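Local coordinates for protein FACT complex subunit SPT16 (Ashbya gossypii, PDB 6A8M) that probably serves, as part of the FACT complex, as a histone chaperone that reorganises nucleosomes during transcription, DNA replication and repair, at residues G112-R124 and F144-V156. Residues are numbered along the deposited sequence; the frame is centred on the assembly and turned at random.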
ATOM      1  N   GLY A 112     -16.852  15.570 -29.571  1.00 28.19           N
ATOM      2  CA  GLY A 112     -16.699  17.002 -29.431  1.00 25.90           C
ATOM      3  C   GLY A 112     -17.063  17.538 -28.060  1.00 25.57           C
ATOM      4  O   GLY A 112     -16.609  18.625 -27.686  1.00 24.31           O
ATOM      5  N   HIS A 113     -17.846  16.785 -27.297  1.00 23.44           N
ATOM      6  CA  HIS A 113     -18.350  17.294 -26.031  1.00 23.75           C
ATOM      7  C   HIS A 113     -17.238  17.346 -24.989  1.00 22.50           C
ATOM      8  O   HIS A 113     -16.949  18.408 -24.419  1.00 22.33           O
ATOM      9  CB  HIS A 113     -19.515  16.424 -25.571  1.00 23.18           C
ATOM     10  CG  HIS A 113     -20.047  16.797 -24.225  1.00 25.01           C
ATOM     11  ND1 HIS A 113     -21.170  17.577 -24.061  1.00 26.42           N
ATOM     12  CD2 HIS A 113     -19.617  16.482 -22.982  1.00 25.24           C
ATOM     13  CE1 HIS A 113     -21.399  17.740 -22.768  1.00 26.97           C
ATOM     14  NE2 HIS A 113     -20.472  17.084 -22.092  1.00 24.85           N
ATOM     15  N   ASN A 114     -16.604  16.203 -24.724  1.00 23.13           N
ATOM     16  CA  ASN A 114     -15.520  16.163 -23.743  1.00 19.65           C
ATOM     17  C   ASN A 114     -14.343  17.020 -24.185  1.00 20.17           C
ATOM     18  O   ASN A 114     -13.681  17.651 -23.351  1.00 20.34           O
ATOM     19  CB  ASN A 114     -15.042  14.730 -23.505  1.00 19.15           C
ATOM     20  CG  ASN A 114     -16.132  13.827 -22.967  1.00 22.72           C
ATOM     21  OD1 ASN A 114     -17.168  14.288 -22.473  1.00 22.41           O
ATOM     22  ND2 ASN A 114     -15.918  12.527 -23.094  1.00 22.47           N
ATOM     23  N   LEU A 115     -14.036  17.019 -25.490  1.00 21.20           N
ATOM     24  CA  LEU A 115     -12.939  17.847 -25.992  1.00 21.41           C
ATOM     25  C   LEU A 115     -13.103  19.307 -25.568  1.00 21.67           C
ATOM     26  O   LEU A 115     -12.147  19.948 -25.101  1.00 21.40           O
ATOM     27  CB  LEU A 115     -12.865  17.744 -27.513  1.00 22.55           C
ATOM     28  CG  LEU A 115     -11.841  18.644 -28.193  1.00 23.34           C
ATOM     29  CD1 LEU A 115     -10.419  18.201 -27.858  1.00 26.82           C
ATOM     30  CD2 LEU A 115     -12.063  18.663 -29.713  1.00 25.59           C
ATOM     31  N   LYS A 116     -14.316  19.836 -25.695  1.00 21.84           N
ATOM     32  CA  LYS A 116     -14.555  21.225 -25.330  1.00 22.05           C
ATOM     33  C   LYS A 116     -14.395  21.417 -23.832  1.00 22.55           C
ATOM     34  O   LYS A 116     -13.837  22.430 -23.392  1.00 21.21           O
ATOM     35  CB  LYS A 116     -15.946  21.658 -25.784  1.00 22.61           C
ATOM     36  CG  LYS A 116     -16.267  23.145 -25.551  1.00 23.01           C
ATOM     37  CD  LYS A 116     -15.284  24.060 -26.264  1.00 25.26           C
ATOM     38  CE  LYS A 116     -15.722  25.525 -26.218  1.00 27.13           C
ATOM     39  NZ  LYS A 116     -16.110  25.977 -24.858  1.00 28.27           N
ATOM     40  N   LEU A 117     -14.875  20.453 -23.037  1.00 20.30           N
ATOM     41  CA  LEU A 117     -14.667  20.517 -21.594  1.00 19.45           C
ATOM     42  C   LEU A 117     -13.179  20.550 -21.268  1.00 19.20           C
ATOM     43  O   LEU A 117     -12.729  21.349 -20.438  1.00 19.04           O
ATOM     44  CB  LEU A 117     -15.351  19.330 -20.894  1.00 18.73           C
ATOM     45  CG  LEU A 117     -16.885  19.274 -20.933  1.00 21.26           C
ATOM     46  CD1 LEU A 117     -17.425  18.089 -20.127  1.00 21.38           C
ATOM     47  CD2 LEU A 117     -17.485  20.577 -20.431  1.00 20.59           C
ATOM     48  N   PHE A 118     -12.387  19.694 -21.931  1.00 19.25           N
ATOM     49  CA  PHE A 118     -10.945  19.695 -21.698  1.00 19.12           C
ATOM     50  C   PHE A 118     -10.333  21.038 -22.071  1.00 21.67           C
ATOM     51  O   PHE A 118      -9.449  21.541 -21.372  1.00 21.28           O
ATOM     52  CB  PHE A 118     -10.263  18.584 -22.509  1.00 19.23           C
ATOM     53  CG  PHE A 118     -10.679  17.193 -22.126  1.00 19.64           C
ATOM     54  CD1 PHE A 118     -11.137  16.907 -20.846  1.00 17.69           C
ATOM     55  CD2 PHE A 118     -10.599  16.161 -23.055  1.00 21.63           C
ATOM     56  CE1 PHE A 118     -11.505  15.633 -20.485  1.00 21.62           C
ATOM     57  CE2 PHE A 118     -10.968  14.860 -22.700  1.00 22.29           C
ATOM     58  CZ  PHE A 118     -11.420  14.598 -21.415  1.00 20.83           C
ATOM     59  N   GLU A 119     -10.789  21.625 -23.183  1.00 20.80           N
ATOM     60  CA  GLU A 119     -10.295  22.938 -23.586  1.00 21.66           C
ATOM     61  C   GLU A 119     -10.685  24.000 -22.563  1.00 21.50           C
ATOM     62  O   GLU A 119      -9.851  24.827 -22.171  1.00 24.67           O
ATOM     63  CB  GLU A 119     -10.815  23.294 -24.985  1.00 22.72           C
ATOM     64  CG  GLU A 119     -10.160  22.454 -26.075  1.00 23.18           C
ATOM     65  CD  GLU A 119     -10.912  22.464 -27.399  1.00 26.29           C
ATOM     66  OE1 GLU A 119     -12.038  23.005 -27.463  1.00 25.43           O
ATOM     67  OE2 GLU A 119     -10.364  21.925 -28.386  1.00 27.91           O
ATOM     68  N   ASP A 120     -11.955  23.990 -22.127  1.00 21.18           N
ATOM     69  CA  ASP A 120     -12.405  24.853 -21.027  1.00 20.95           C
ATOM     70  C   ASP A 120     -11.516  24.698 -19.801  1.00 22.00           C
ATOM     71  O   ASP A 120     -11.114  25.687 -19.176  1.00 24.67           O
ATOM     72  CB  ASP A 120     -13.839  24.516 -20.625  1.00 20.63           C
ATOM     73  CG  ASP A 120     -14.849  24.830 -21.689  1.00 21.73           C
ATOM     74  OD1 ASP A 120     -14.483  25.463 -22.704  1.00 24.00           O
ATOM     75  OD2 ASP A 120     -16.020  24.422 -21.489  1.00 22.35           O
ATOM     76  N   LEU A 121     -11.217  23.451 -19.424  1.00 19.48           N
ATOM     77  CA  LEU A 121     -10.427  23.224 -18.220  1.00 18.84           C
ATOM     78  C   LEU A 121      -9.008  23.764 -18.380  1.00 20.96           C
ATOM     79  O   LEU A 121      -8.469  24.380 -17.455  1.00 22.36           O
ATOM     80  CB  LEU A 121     -10.409  21.739 -17.876  1.00 21.60           C
ATOM     81  CG  LEU A 121      -9.519  21.474 -16.658  1.00 22.67           C
ATOM     82  CD1 LEU A 121     -10.187  21.977 -15.379  1.00 21.21           C
ATOM     83  CD2 LEU A 121      -9.147  20.049 -16.576  1.00 22.89           C
ATOM     84  N   VAL A 122      -8.400  23.571 -19.556  1.00 19.85           N
ATOM     85  CA  VAL A 122      -7.080  24.148 -19.820  1.00 24.63           C
ATOM     86  C   VAL A 122      -7.094  25.670 -19.645  1.00 26.23           C
ATOM     87  O   VAL A 122      -6.120  26.254 -19.156  1.00 29.68           O
ATOM     88  CB  VAL A 122      -6.591  23.723 -21.221  1.00 24.91           C
ATOM     89  CG1 VAL A 122      -5.732  24.796 -21.837  1.00 25.65           C
ATOM     90  CG2 VAL A 122      -5.821  22.412 -21.106  1.00 25.55           C
ATOM     91  N   GLU A 123      -8.195  26.336 -20.016  1.00 28.70           N
ATOM     92  CA  GLU A 123      -8.284  27.779 -19.785  1.00 32.16           C
ATOM     93  C   GLU A 123      -8.188  28.100 -18.294  1.00 32.28           C
ATOM     94  O   GLU A 123      -7.455  29.013 -17.882  1.00 33.56           O
ATOM     95  CB  GLU A 123      -9.581  28.344 -20.372  1.00 35.41           C
ATOM     96  CG  GLU A 123      -9.701  28.257 -21.897  1.00 37.93           C
ATOM     97  CD  GLU A 123      -8.572  28.969 -22.630  1.00 41.19           C
ATOM     98  OE1 GLU A 123      -8.562  30.221 -22.655  1.00 41.20           O
ATOM     99  OE2 GLU A 123      -7.703  28.269 -23.192  1.00 40.74           O
ATOM    100  N   ARG A 124      -8.914  27.355 -17.464  1.00 28.12           N
ATOM    101  CA  ARG A 124      -8.830  27.600 -16.029  1.00 25.79           C
ATOM    102  C   ARG A 124      -7.435  27.277 -15.490  1.00 24.59           C
ATOM    103  O   ARG A 124      -6.918  28.000 -14.632  1.00 25.91           O
ATOM    104  CB  ARG A 124      -9.915  26.805 -15.301  1.00 28.17           C
ATOM    105  CG  ARG A 124     -10.181  27.295 -13.890  1.00 31.35           C
ATOM    106  CD  ARG A 124     -11.387  26.623 -13.261  1.00 34.07           C
ATOM    107  NE  ARG A 124     -12.591  26.742 -14.086  1.00 35.79           N
ATOM    108  CZ  ARG A 124     -13.826  26.571 -13.619  1.00 35.10           C
ATOM    109  NH1 ARG A 124     -14.010  26.280 -12.332  1.00 32.68           N
ATOM    110  NH2 ARG A 124     -14.871  26.696 -14.428  1.00 33.70           N
ATOM    111  N   PHE A 144     -11.165   8.545 -23.553  1.00 26.46           N
ATOM    112  CA  PHE A 144     -11.269   9.750 -22.727  1.00 23.31           C
ATOM    113  C   PHE A 144      -9.891  10.321 -22.413  1.00 21.57           C
ATOM    114  O   PHE A 144      -9.598  11.483 -22.718  1.00 22.76           O
ATOM    115  CB  PHE A 144     -12.033   9.391 -21.452  1.00 20.49           C
ATOM    116  CG  PHE A 144     -12.242  10.526 -20.468  1.00 20.26           C
ATOM    117  CD1 PHE A 144     -13.343  11.375 -20.580  1.00 20.39           C
ATOM    118  CD2 PHE A 144     -11.415  10.665 -19.358  1.00 21.50           C
ATOM    119  CE1 PHE A 144     -13.595  12.385 -19.624  1.00 19.89           C
ATOM    120  CE2 PHE A 144     -11.644  11.667 -18.415  1.00 20.04           C
ATOM    121  CZ  PHE A 144     -12.744  12.536 -18.553  1.00 20.76           C
ATOM    122  N   ILE A 145      -9.017   9.510 -21.815  1.00 21.67           N
ATOM    123  CA  ILE A 145      -7.694  10.025 -21.477  1.00 22.84           C
ATOM    124  C   ILE A 145      -6.878  10.316 -22.731  1.00 23.88           C
ATOM    125  O   ILE A 145      -6.047  11.235 -22.734  1.00 23.60           O
ATOM    126  CB  ILE A 145      -6.953   9.068 -20.522  1.00 20.52           C
ATOM    127  CG1 ILE A 145      -5.749   9.781 -19.902  1.00 21.35           C
ATOM    128  CG2 ILE A 145      -6.529   7.785 -21.239  1.00 19.15           C
ATOM    129  CD1 ILE A 145      -5.148   9.070 -18.716  1.00 20.05           C
ATOM    130  N   THR A 146      -7.093   9.562 -23.816  1.00 24.88           N
ATOM    131  CA  THR A 146      -6.318   9.810 -25.027  1.00 23.37           C
ATOM    132  C   THR A 146      -6.698  11.150 -25.643  1.00 24.24           C
ATOM    133  O   THR A 146      -5.824  11.897 -26.097  1.00 25.40           O
ATOM    134  CB  THR A 146      -6.514   8.666 -26.021  1.00 24.37           C
ATOM    135  OG1 THR A 146      -6.020   7.448 -25.442  1.00 25.83           O
ATOM    136  CG2 THR A 146      -5.762   8.941 -27.336  1.00 24.96           C
ATOM    137  N   GLU A 147      -7.989  11.490 -25.632  1.00 24.08           N
ATOM    138  CA  GLU A 147      -8.381  12.823 -26.070  1.00 23.20           C
ATOM    139  C   GLU A 147      -7.793  13.897 -25.157  1.00 21.09           C
ATOM    140  O   GLU A 147      -7.321  14.936 -25.642  1.00 20.94           O
ATOM    141  CB  GLU A 147      -9.906  12.945 -26.151  1.00 23.96           C
ATOM    142  CG  GLU A 147     -10.514  12.389 -27.441  1.00 28.03           C
ATOM    143  CD  GLU A 147     -11.866  13.004 -27.797  1.00 28.31           C
ATOM    144  OE1 GLU A 147     -12.559  13.498 -26.879  1.00 28.92           O
ATOM    145  OE2 GLU A 147     -12.239  12.988 -28.997  1.00 28.42           O
ATOM    146  N   TRP A 148      -7.812  13.664 -23.833  1.00 20.76           N
ATOM    147  CA  TRP A 148      -7.223  14.618 -22.893  1.00 18.92           C
ATOM    148  C   TRP A 148      -5.739  14.860 -23.182  1.00 18.84           C
ATOM    149  O   TRP A 148      -5.279  16.009 -23.183  1.00 19.54           O
ATOM    150  CB  TRP A 148      -7.394  14.148 -21.437  1.00 19.09           C
ATOM    151  CG  TRP A 148      -6.406  14.894 -20.539  1.00 18.72           C
ATOM    152  CD1 TRP A 148      -5.200  14.443 -20.069  1.00 19.20           C
ATOM    153  CD2 TRP A 148      -6.513  16.260 -20.109  1.00 18.07           C
ATOM    154  NE1 TRP A 148      -4.567  15.434 -19.349  1.00 19.65           N
ATOM    155  CE2 TRP A 148      -5.355  16.559 -19.357  1.00 17.10           C
ATOM    156  CE3 TRP A 148      -7.486  17.251 -20.271  1.00 18.52           C
ATOM    157  CZ2 TRP A 148      -5.148  17.805 -18.768  1.00 18.22           C
ATOM    158  CZ3 TRP A 148      -7.268  18.506 -19.698  1.00 18.14           C
ATOM    159  CH2 TRP A 148      -6.119  18.761 -18.947  1.00 18.40           C
ATOM    160  N   LYS A 149      -4.962  13.787 -23.379  1.00 20.71           N
ATOM    161  CA  LYS A 149      -3.528  13.953 -23.611  1.00 23.85           C
ATOM    162  C   LYS A 149      -3.250  14.860 -24.807  1.00 22.45           C
ATOM    163  O   LYS A 149      -2.287  15.636 -24.794  1.00 21.18           O
ATOM    164  CB  LYS A 149      -2.851  12.596 -23.816  1.00 26.31           C
ATOM    165  CG  LYS A 149      -1.333  12.696 -23.954  1.00 29.01           C
ATOM    166  CD  LYS A 149      -0.657  11.351 -23.744  1.00 31.92           C
ATOM    167  CE  LYS A 149       0.862  11.465 -23.895  1.00 32.50           C
ATOM    168  NZ  LYS A 149       1.240  11.844 -25.278  1.00 31.53           N
ATOM    169  N   GLY A 150      -4.076  14.777 -25.856  1.00 23.61           N
ATOM    170  CA  GLY A 150      -3.881  15.669 -26.987  1.00 22.27           C
ATOM    171  C   GLY A 150      -4.053  17.131 -26.617  1.00 23.33           C
ATOM    172  O   GLY A 150      -3.301  17.998 -27.079  1.00 23.84           O
ATOM    173  N   VAL A 151      -5.060  17.427 -25.800  1.00 23.44           N
ATOM    174  CA  VAL A 151      -5.284  18.795 -25.352  1.00 24.98           C
ATOM    175  C   VAL A 151      -4.131  19.255 -24.478  1.00 21.58           C
ATOM    176  O   VAL A 151      -3.606  20.363 -24.639  1.00 25.14           O
ATOM    177  CB  VAL A 151      -6.625  18.897 -24.606  1.00 26.29           C
ATOM    178  CG1 VAL A 151      -6.745  20.254 -23.911  1.00 26.17           C
ATOM    179  CG2 VAL A 151      -7.786  18.690 -25.581  1.00 26.74           C
ATOM    180  N   TRP A 152      -3.713  18.399 -23.549  1.00 20.66           N
ATOM    181  CA  TRP A 152      -2.660  18.771 -22.615  1.00 20.42           C
ATOM    182  C   TRP A 152      -1.346  19.026 -23.345  1.00 23.76           C
ATOM    183  O   TRP A 152      -0.678  20.037 -23.107  1.00 25.42           O
ATOM    184  CB  TRP A 152      -2.482  17.681 -21.560  1.00 20.19           C
ATOM    185  CG  TRP A 152      -1.319  17.981 -20.673  1.00 20.61           C
ATOM    186  CD1 TRP A 152      -0.118  17.359 -20.669  1.00 21.76           C
ATOM    187  CD2 TRP A 152      -1.236  19.028 -19.702  1.00 22.79           C
ATOM    188  NE1 TRP A 152       0.711  17.928 -19.722  1.00 22.26           N
ATOM    189  CE2 TRP A 152       0.050  18.965 -19.129  1.00 23.05           C
ATOM    190  CE3 TRP A 152      -2.120  20.017 -19.266  1.00 23.23           C
ATOM    191  CZ2 TRP A 152       0.472  19.847 -18.144  1.00 24.84           C
ATOM    192  CZ3 TRP A 152      -1.696  20.894 -18.267  1.00 25.50           C
ATOM    193  CH2 TRP A 152      -0.410  20.794 -17.721  1.00 24.30           C
ATOM    194  N   ASP A 153      -0.957  18.106 -24.235  1.00 25.52           N
ATOM    195  CA  ASP A 153       0.325  18.239 -24.922  1.00 31.05           C
ATOM    196  C   ASP A 153       0.439  19.588 -25.609  1.00 33.39           C
ATOM    197  O   ASP A 153       1.463  20.272 -25.487  1.00 35.01           O
ATOM    198  CB  ASP A 153       0.501  17.102 -25.928  1.00 30.50           C
ATOM    199  CG  ASP A 153       0.828  15.774 -25.256  1.00 29.21           C
ATOM    200  OD1 ASP A 153       1.159  15.762 -24.045  1.00 28.23           O
ATOM    201  OD2 ASP A 153       0.757  14.735 -25.947  1.00 30.13           O
ATOM    202  N   THR A 154      -0.624  20.003 -26.293  1.00 31.76           N
ATOM    203  CA  THR A 154      -0.629  21.308 -26.947  1.00 36.35           C
ATOM    204  C   THR A 154      -0.582  22.458 -25.946  1.00 36.06           C
ATOM    205  O   THR A 154       0.143  23.434 -26.155  1.00 37.97           O
ATOM    206  CB  THR A 154      -1.856  21.424 -27.833  1.00 39.58           C
ATOM    207  OG1 THR A 154      -1.680  20.552 -28.955  1.00 44.30           O
ATOM    208  CG2 THR A 154      -2.023  22.864 -28.337  1.00 39.58           C
ATOM    209  N   ALA A 155      -1.366  22.388 -24.869  1.00 34.13           N
ATOM    210  CA  ALA A 155      -1.317  23.476 -23.898  1.00 31.64           C
ATOM    211  C   ALA A 155       0.089  23.656 -23.342  1.00 33.80           C
ATOM    212  O   ALA A 155       0.501  24.783 -23.049  1.00 34.67           O
ATOM    213  CB  ALA A 155      -2.315  23.235 -22.764  1.00 28.26           C
ATOM    214  N   VAL A 156       0.844  22.565 -23.200  1.00 36.99           N
ATOM    215  CA  VAL A 156       2.268  22.702 -22.917  1.00 39.77           C
ATOM    216  C   VAL A 156       2.992  23.371 -24.095  1.00 44.35           C
ATOM    217  O   VAL A 156       3.980  24.084 -23.893  1.00 47.44           O
ATOM    218  CB  VAL A 156       2.877  21.329 -22.566  1.00 36.90           C
ATOM    219  CG1 VAL A 156       4.325  21.479 -22.104  1.00 35.51           C
ATOM    220  CG2 VAL A 156       2.057  20.643 -21.478  1.00 33.85           C
TER
HETATM  221  O   HOH W   1     -14.896  14.813 -27.210  1.00 21.84           O
HETATM  222  O   HOH W   2     -14.331  14.556 -30.084  1.00 31.37           O
HETATM  223  O   HOH W   3     -13.579  11.643 -24.734  1.00 22.61           O
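Phe118 drives its ring into segment 144-156 as a knob among Phe144, Glu147, Trp148 and Val151. Its CB rests against Val151 CG2 (3.9 Å) and Trp148 CE3; Phe118 CG, 3.7 Å from Trp148 CE3, and CD1 meet the same indole edge, turned offset edge-to-face onto the Phe118 ring. On that same face, CD2 and CE2 run along the backbone of Trp148, whose CB makes a CH-pi contact 4.1 Å from the ring centroid. With CG anti to the carbonyl carbon (chi1 -64°), Phe118 CZ ends 3.6 Å from Phe144 CE1, the Phe118 edge on the Phe144 face, planes at 75°. Cutting back to an alanine would probably open a gap between the helices and leave the Phe144 and Trp148 rings without their shared partner. Val151 returns the knob, CG2 3.5 Å from Leu115 CD1 and CG1 against Val122 CG2. At the N-terminus of helix 113-128, waters link the Glu147 carboxylate to Gly112 N, Leu115 N and Asn114 ND2, while Asn114 OD1 bonds Ser108 N. On the sheet side, Leu65 touches Phe118, Leu121 and Trp148. Segments 113-124 and 144-156, crossing at -37°, pack by knobs into holes around an aromatic cluster, against the mixed sheet of the Spt16 N-terminal lobe.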